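Local coordinates for protein ubiquitin-conjugating enzyme E2 U (Homo sapiens, PDB 1YRV) that catalyses the covalent attachment of ubiquitin to other proteins, as an E2 enzyme that receives ubiquitin from E1 on a cysteine, at residues N64-G69 against R150-D155; I109-N114 against L128-V133. All coordinates share one frame; numbering follows the deposited sequence.

Interaction 1 (N64-G69 against R150-D155); sequences NSVWQG and RILVKD
Val66 and Leu152 bring the two segments together, with the CA atoms of Val66 and Leu152 8.7 Å apart. Residues 64-69 form part of a loop. A type I beta turn runs from Ser65 to Gln68 and is closed by a bond from Gln68 N to Ser65 O of 2.8 Å. Residues 150-153 are the last turn of a helix. Lys154 is the first residue to leave helical angles, and Asp155 is the N-cap of the next helix.

The backbones lie too far apart to bond, and all contact is between apolar side chains. Val66, at the second position of the turn, points toward the helix. Val66 CG2 meets Leu152 CD1 at 3.9 Å. This touching branch lies beside the backbone N of Val66 and anti to its carbonyl carbon (chi1 -170°). Leu152 also points across, with CG anti to its N (chi1 172°). A looser contact, oblique to the indole, brings Leu152 CD2 to 4.5 Å from Trp67 CH2, on the six-membered ring.

The Trp67 ring also meets His97 and Phe72, the latter on strand 71-77. Val66 touches Tyr159 and Arg160, and Trp67 touches Leu163. The loop between strands 54-60 and 71-77 therefore packs on both helix 146-153 and helix 156-166.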
loop_
_atom_site.group_PDB
_atom_site.type_symbol
_atom_site.label_atom_id
_atom_site.label_comp_id
_atom_site.label_asym_id
_atom_site.label_seq_id
_atom_site.Cartn_x
_atom_site.Cartn_y
_atom_site.Cartn_z
ATOM N N ASN A 64 -9.615 6.577 -13.938
ATOM C CA ASN A 64 -11.000 6.224 -14.169
ATOM C C ASN A 64 -11.541 5.418 -12.981
ATOM O O ASN A 64 -12.330 4.486 -13.133
ATOM C CB ASN A 64 -11.142 5.442 -15.499
ATOM C CG ASN A 64 -10.622 6.226 -16.722
ATOM O OD1 ASN A 64 -9.497 6.006 -17.182
ATOM N ND2 ASN A 64 -11.442 7.145 -17.237
ATOM N N SER A 65 -11.099 5.782 -11.787
ATOM C CA SER A 65 -11.555 5.112 -10.583
ATOM C C SER A 65 -12.090 6.192 -9.645
ATOM O O SER A 65 -11.805 7.393 -9.803
ATOM C CB SER A 65 -10.394 4.357 -9.898
ATOM O OG SER A 65 -9.433 5.260 -9.367
ATOM N N VAL A 66 -12.858 5.751 -8.661
ATOM C CA VAL A 66 -13.409 6.664 -7.687
ATOM C C VAL A 66 -12.358 7.584 -7.059
ATOM O O VAL A 66 -12.658 8.734 -6.713
ATOM C CB VAL A 66 -14.110 5.907 -6.585
ATOM C CG1 VAL A 66 -14.866 6.880 -5.725
ATOM C CG2 VAL A 66 -15.042 4.877 -7.191
ATOM N N TRP A 67 -11.126 7.091 -6.936
ATOM C CA TRP A 67 -10.046 7.872 -6.339
ATOM C C TRP A 67 -9.226 8.670 -7.325
ATOM O O TRP A 67 -8.103 9.062 -7.006
ATOM C CB TRP A 67 -9.100 6.973 -5.542
ATOM C CG TRP A 67 -9.726 6.438 -4.307
ATOM C CD1 TRP A 67 -9.592 6.910 -3.019
ATOM C CD2 TRP A 67 -10.646 5.357 -4.245
ATOM N NE1 TRP A 67 -10.386 6.176 -2.171
ATOM C CE2 TRP A 67 -11.039 5.221 -2.898
ATOM C CE3 TRP A 67 -11.182 4.483 -5.207
ATOM C CZ2 TRP A 67 -11.941 4.253 -2.484
ATOM C CZ3 TRP A 67 -12.091 3.511 -4.792
ATOM C CH2 TRP A 67 -12.457 3.408 -3.435
ATOM N N GLN A 68 -9.771 8.914 -8.511
ATOM C CA GLN A 68 -9.049 9.695 -9.505
ATOM C C GLN A 68 -8.758 11.081 -8.955
ATOM O O GLN A 68 -9.664 11.801 -8.544
ATOM C CB GLN A 68 -9.855 9.797 -10.802
ATOM C CG GLN A 68 -9.582 8.657 -11.773
ATOM C CD GLN A 68 -9.577 9.109 -13.222
ATOM O OE1 GLN A 68 -10.618 9.416 -13.796
ATOM N NE2 GLN A 68 -8.395 9.164 -13.815
ATOM N N GLY A 69 -7.481 11.446 -8.933
ATOM C CA GLY A 69 -7.099 12.745 -8.418
ATOM C C GLY A 69 -6.722 12.699 -6.948
ATOM O O GLY A 69 -6.222 13.676 -6.391
ATOM N N ARG A 150 -21.376 0.695 1.224
ATOM C CA ARG A 150 -22.763 1.039 0.988
ATOM C C ARG A 150 -22.876 2.352 0.182
ATOM O O ARG A 150 -23.496 2.382 -0.874
ATOM C CB ARG A 150 -23.459 1.164 2.334
ATOM C CG ARG A 150 -24.905 1.468 2.263
ATOM C CD ARG A 150 -25.508 1.126 3.590
ATOM N NE ARG A 150 -25.164 2.081 4.642
ATOM C CZ ARG A 150 -25.659 1.990 5.873
ATOM N NH1 ARG A 150 -26.483 0.982 6.179
ATOM N NH2 ARG A 150 -25.406 2.932 6.776
ATOM N N ILE A 151 -22.260 3.425 0.659
ATOM C CA ILE A 151 -22.336 4.704 -0.044
ATOM C C ILE A 151 -21.714 4.660 -1.424
ATOM O O ILE A 151 -22.136 5.379 -2.347
ATOM C CB ILE A 151 -21.635 5.812 0.731
ATOM C CG1 ILE A 151 -22.518 6.221 1.905
ATOM C CG2 ILE A 151 -21.323 7.007 -0.200
ATOM C CD1 ILE A 151 -21.904 7.272 2.788
ATOM N N LEU A 152 -20.673 3.842 -1.548
ATOM C CA LEU A 152 -19.969 3.691 -2.806
ATOM C C LEU A 152 -20.899 3.060 -3.827
ATOM O O LEU A 152 -21.027 3.548 -4.953
ATOM C CB LEU A 152 -18.738 2.807 -2.597
ATOM C CG LEU A 152 -17.971 2.371 -3.847
ATOM C CD1 LEU A 152 -17.761 3.559 -4.773
ATOM C CD2 LEU A 152 -16.630 1.771 -3.419
ATOM N N VAL A 153 -21.542 1.971 -3.413
ATOM C CA VAL A 153 -22.471 1.251 -4.271
ATOM C C VAL A 153 -23.497 2.191 -4.929
ATOM O O VAL A 153 -23.570 2.309 -6.160
ATOM C CB VAL A 153 -23.207 0.167 -3.470
ATOM C CG1 VAL A 153 -24.220 -0.537 -4.365
ATOM C CG2 VAL A 153 -22.193 -0.829 -2.914
ATOM N N LYS A 154 -24.283 2.871 -4.112
ATOM C CA LYS A 154 -25.276 3.790 -4.637
ATOM C C LYS A 154 -24.697 5.190 -4.675
ATOM O O LYS A 154 -24.232 5.689 -3.672
ATOM C CB LYS A 154 -26.515 3.774 -3.750
ATOM C CG LYS A 154 -27.689 3.007 -4.342
ATOM C CD LYS A 154 -28.540 3.917 -5.231
ATOM C CE LYS A 154 -27.770 4.412 -6.463
ATOM N NZ LYS A 154 -28.613 5.313 -7.307
ATOM N N ASP A 155 -24.711 5.831 -5.828
ATOM C CA ASP A 155 -24.192 7.188 -5.907
ATOM C C ASP A 155 -22.700 7.291 -5.592
ATOM O O ASP A 155 -22.303 7.783 -4.535
ATOM C CB ASP A 155 -24.958 8.099 -4.946
ATOM C CG ASP A 155 -24.771 9.567 -5.266
ATOM O OD1 ASP A 155 -23.672 9.937 -5.749
ATOM O OD2 ASP A 155 -25.726 10.339 -5.024
#

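Interaction 2 (I109-N114 against L128-V133); sequences IDFLDN and LLALQV
Phe111 reaches across to Ala130 and Leu131 with the far end of its ring. Phe111 CE2 lies 3.8 Å from Ala130 CB. Phe111 CZ lies 4.1 Å from Ala130 CB and 4.1 Å from Leu131 CD1. Both methyls approach the ring obliquely. The side chains of Phe111 and Leu131 cross at about a right angle. A looser contact joins Leu112 CD1 to Leu131 CD1 at 4.5 Å, so one leucine methyl serves two neighbouring residues of the short helix. No hydrogen bond links the segments.

The Phe111 torsion (chi1 76°) puts CG between the backbone N and the carbonyl carbon. From there the ring extends toward helix 124-135. At Ala130 the ring meets the helix surface through a single methyl.

The short helix 110-113 carries Phe111 and Leu112 as neighbours, both directed toward helix 124-135. Asp113 N bonds to Ile109 O at 2.9 Å. A weak bond runs from Ile109 N to Asp113 OD2 at 3.1 Å, with an angle of 130°. Further out, the Phe111 ring stacks on Tyr122 and touches Met134. Leu131 also packs on Ile59 of strand 54-60, and Leu112 on Pro86.

Cys108, predicted to carry the ubiquitin thioester, directly precedes Ile109. The side chains of Leu112 and Cys108 are about 8 Å apart. A short helix just after the active-site cysteine, packed on the central helix, here 124-135, is a feature of the E2 UBC fold.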
loop_
_atom_site.group_PDB
_atom_site.type_symbol
_atom_site.label_atom_id
_atom_site.label_comp_id
_atom_site.label_asym_id
_atom_site.label_seq_id
_atom_site.Cartn_x
_atom_site.Cartn_y
_atom_site.Cartn_z
ATOM N N ILE A 109 -5.712 -6.662 2.028
ATOM C CA ILE A 109 -5.151 -7.086 0.769
ATOM C C ILE A 109 -4.753 -8.526 0.944
ATOM O O ILE A 109 -4.000 -8.847 1.856
ATOM C CB ILE A 109 -3.878 -6.295 0.440
ATOM C CG1 ILE A 109 -4.196 -4.805 0.357
ATOM C CG2 ILE A 109 -3.265 -6.823 -0.850
ATOM C CD1 ILE A 109 -5.282 -4.471 -0.630
ATOM N N ASP A 110 -5.219 -9.389 0.064
ATOM C CA ASP A 110 -4.871 -10.800 0.182
ATOM C C ASP A 110 -3.403 -11.179 0.352
ATOM O O ASP A 110 -3.046 -11.842 1.331
ATOM C CB ASP A 110 -5.434 -11.573 -0.999
ATOM C CG ASP A 110 -6.890 -11.798 -0.855
ATOM O OD1 ASP A 110 -7.363 -12.923 -1.194
ATOM O OD2 ASP A 110 -7.567 -10.833 -0.394
ATOM N N PHE A 111 -2.573 -10.781 -0.608
ATOM C CA PHE A 111 -1.161 -11.108 -0.568
ATOM C C PHE A 111 -0.449 -10.510 0.618
ATOM O O PHE A 111 0.732 -10.773 0.844
ATOM C CB PHE A 111 -0.470 -10.697 -1.865
ATOM C CG PHE A 111 -0.225 -9.227 -1.998
ATOM C CD1 PHE A 111 0.889 -8.627 -1.414
ATOM C CD2 PHE A 111 -1.079 -8.448 -2.762
ATOM C CE1 PHE A 111 1.158 -7.239 -1.598
ATOM C CE2 PHE A 111 -0.835 -7.066 -2.959
ATOM C CZ PHE A 111 0.287 -6.467 -2.375
ATOM N N LEU A 112 -1.187 -9.741 1.406
ATOM C CA LEU A 112 -0.612 -9.124 2.571
ATOM C C LEU A 112 -1.097 -9.796 3.828
ATOM O O LEU A 112 -0.363 -9.883 4.813
ATOM C CB LEU A 112 -0.962 -7.644 2.618
ATOM C CG LEU A 112 -0.236 -6.702 1.662
ATOM C CD1 LEU A 112 -0.632 -5.313 2.085
ATOM C CD2 LEU A 112 1.306 -6.840 1.744
ATOM N N ASP A 113 -2.320 -10.308 3.776
ATOM C CA ASP A 113 -2.945 -10.936 4.942
ATOM C C ASP A 113 -3.073 -12.428 4.837
ATOM O O ASP A 113 -3.195 -13.113 5.843
ATOM C CB ASP A 113 -4.346 -10.370 5.158
ATOM C CG ASP A 113 -4.380 -8.868 5.082
ATOM O OD1 ASP A 113 -3.398 -8.239 5.491
ATOM O OD2 ASP A 113 -5.391 -8.315 4.619
ATOM N N ASN A 114 -3.071 -12.939 3.621
ATOM C CA ASN A 114 -3.193 -14.369 3.464
ATOM C C ASN A 114 -1.810 -14.939 3.151
ATOM O O ASN A 114 -1.255 -14.662 2.098
ATOM C CB ASN A 114 -4.171 -14.677 2.340
ATOM C CG ASN A 114 -4.515 -16.143 2.268
ATOM O OD1 ASN A 114 -3.778 -17.005 2.768
ATOM N ND2 ASN A 114 -5.625 -16.445 1.615
ATOM N N LEU A 128 3.858 -1.863 -4.820
ATOM C CA LEU A 128 3.368 -0.516 -5.039
ATOM C C LEU A 128 2.335 -0.489 -6.178
ATOM O O LEU A 128 1.264 0.089 -6.013
ATOM C CB LEU A 128 4.552 0.430 -5.294
ATOM C CG LEU A 128 5.540 0.612 -4.115
ATOM C CD1 LEU A 128 6.699 1.610 -4.416
ATOM C CD2 LEU A 128 4.728 1.144 -2.922
ATOM N N LEU A 129 2.629 -1.133 -7.310
ATOM C CA LEU A 129 1.676 -1.158 -8.412
ATOM C C LEU A 129 0.455 -1.942 -7.983
ATOM O O LEU A 129 -0.670 -1.505 -8.221
ATOM C CB LEU A 129 2.276 -1.799 -9.677
ATOM C CG LEU A 129 3.600 -1.206 -10.220
ATOM C CD1 LEU A 129 4.116 -2.059 -11.351
ATOM C CD2 LEU A 129 3.406 0.259 -10.688
ATOM N N ALA A 130 0.638 -3.092 -7.337
ATOM C CA ALA A 130 -0.546 -3.852 -6.932
ATOM C C ALA A 130 -1.432 -3.017 -6.012
ATOM O O ALA A 130 -2.663 -2.976 -6.196
ATOM C CB ALA A 130 -0.163 -5.186 -6.239
ATOM N N LEU A 131 -0.824 -2.355 -5.029
ATOM C CA LEU A 131 -1.569 -1.495 -4.087
ATOM C C LEU A 131 -2.405 -0.465 -4.836
ATOM O O LEU A 131 -3.586 -0.278 -4.559
ATOM C CB LEU A 131 -0.594 -0.760 -3.155
ATOM C CG LEU A 131 -0.476 -1.166 -1.670
ATOM C CD1 LEU A 131 -0.683 -2.620 -1.495
ATOM C CD2 LEU A 131 0.888 -0.739 -1.160
ATOM N N GLN A 132 -1.773 0.218 -5.774
ATOM C CA GLN A 132 -2.469 1.214 -6.565
ATOM C C GLN A 132 -3.739 0.662 -7.182
ATOM O O GLN A 132 -4.798 1.221 -6.992
ATOM C CB GLN A 132 -1.550 1.738 -7.660
ATOM C CG GLN A 132 -2.194 2.789 -8.500
ATOM C CD GLN A 132 -1.226 3.409 -9.502
ATOM O OE1 GLN A 132 -0.873 2.798 -10.511
ATOM N NE2 GLN A 132 -0.769 4.619 -9.206
ATOM N N VAL A 133 -3.642 -0.452 -7.895
ATOM C CA VAL A 133 -4.822 -1.011 -8.522
ATOM C C VAL A 133 -5.881 -1.492 -7.556
ATOM O O VAL A 133 -7.066 -1.186 -7.722
ATOM C CB VAL A 133 -4.471 -2.172 -9.424
ATOM C CG1 VAL A 133 -5.739 -2.726 -10.064
ATOM C CG2 VAL A 133 -3.477 -1.702 -10.490
#

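Overall arrangement
Both interactions lie in the UBC core domain of a longer protein. Both are apolar, partly buried and without hydrogen bonds between their segments. They share no helix or strand. Interaction 2 lies deeper, with its centre about 7 Å from the centre of the chain. It is built round a phenylalanine ring and joins the short helix just after the predicted active-site cysteine to helix 124-135. Interaction 1 has its centre about 19 Å from the chain centre, away from the annotated site. It is mainly aliphatic, with a loose tryptophan contact, and buries less surface (93 against 136 Å²). Along the chain, interaction 2 is nested within the loop closed by interaction 1.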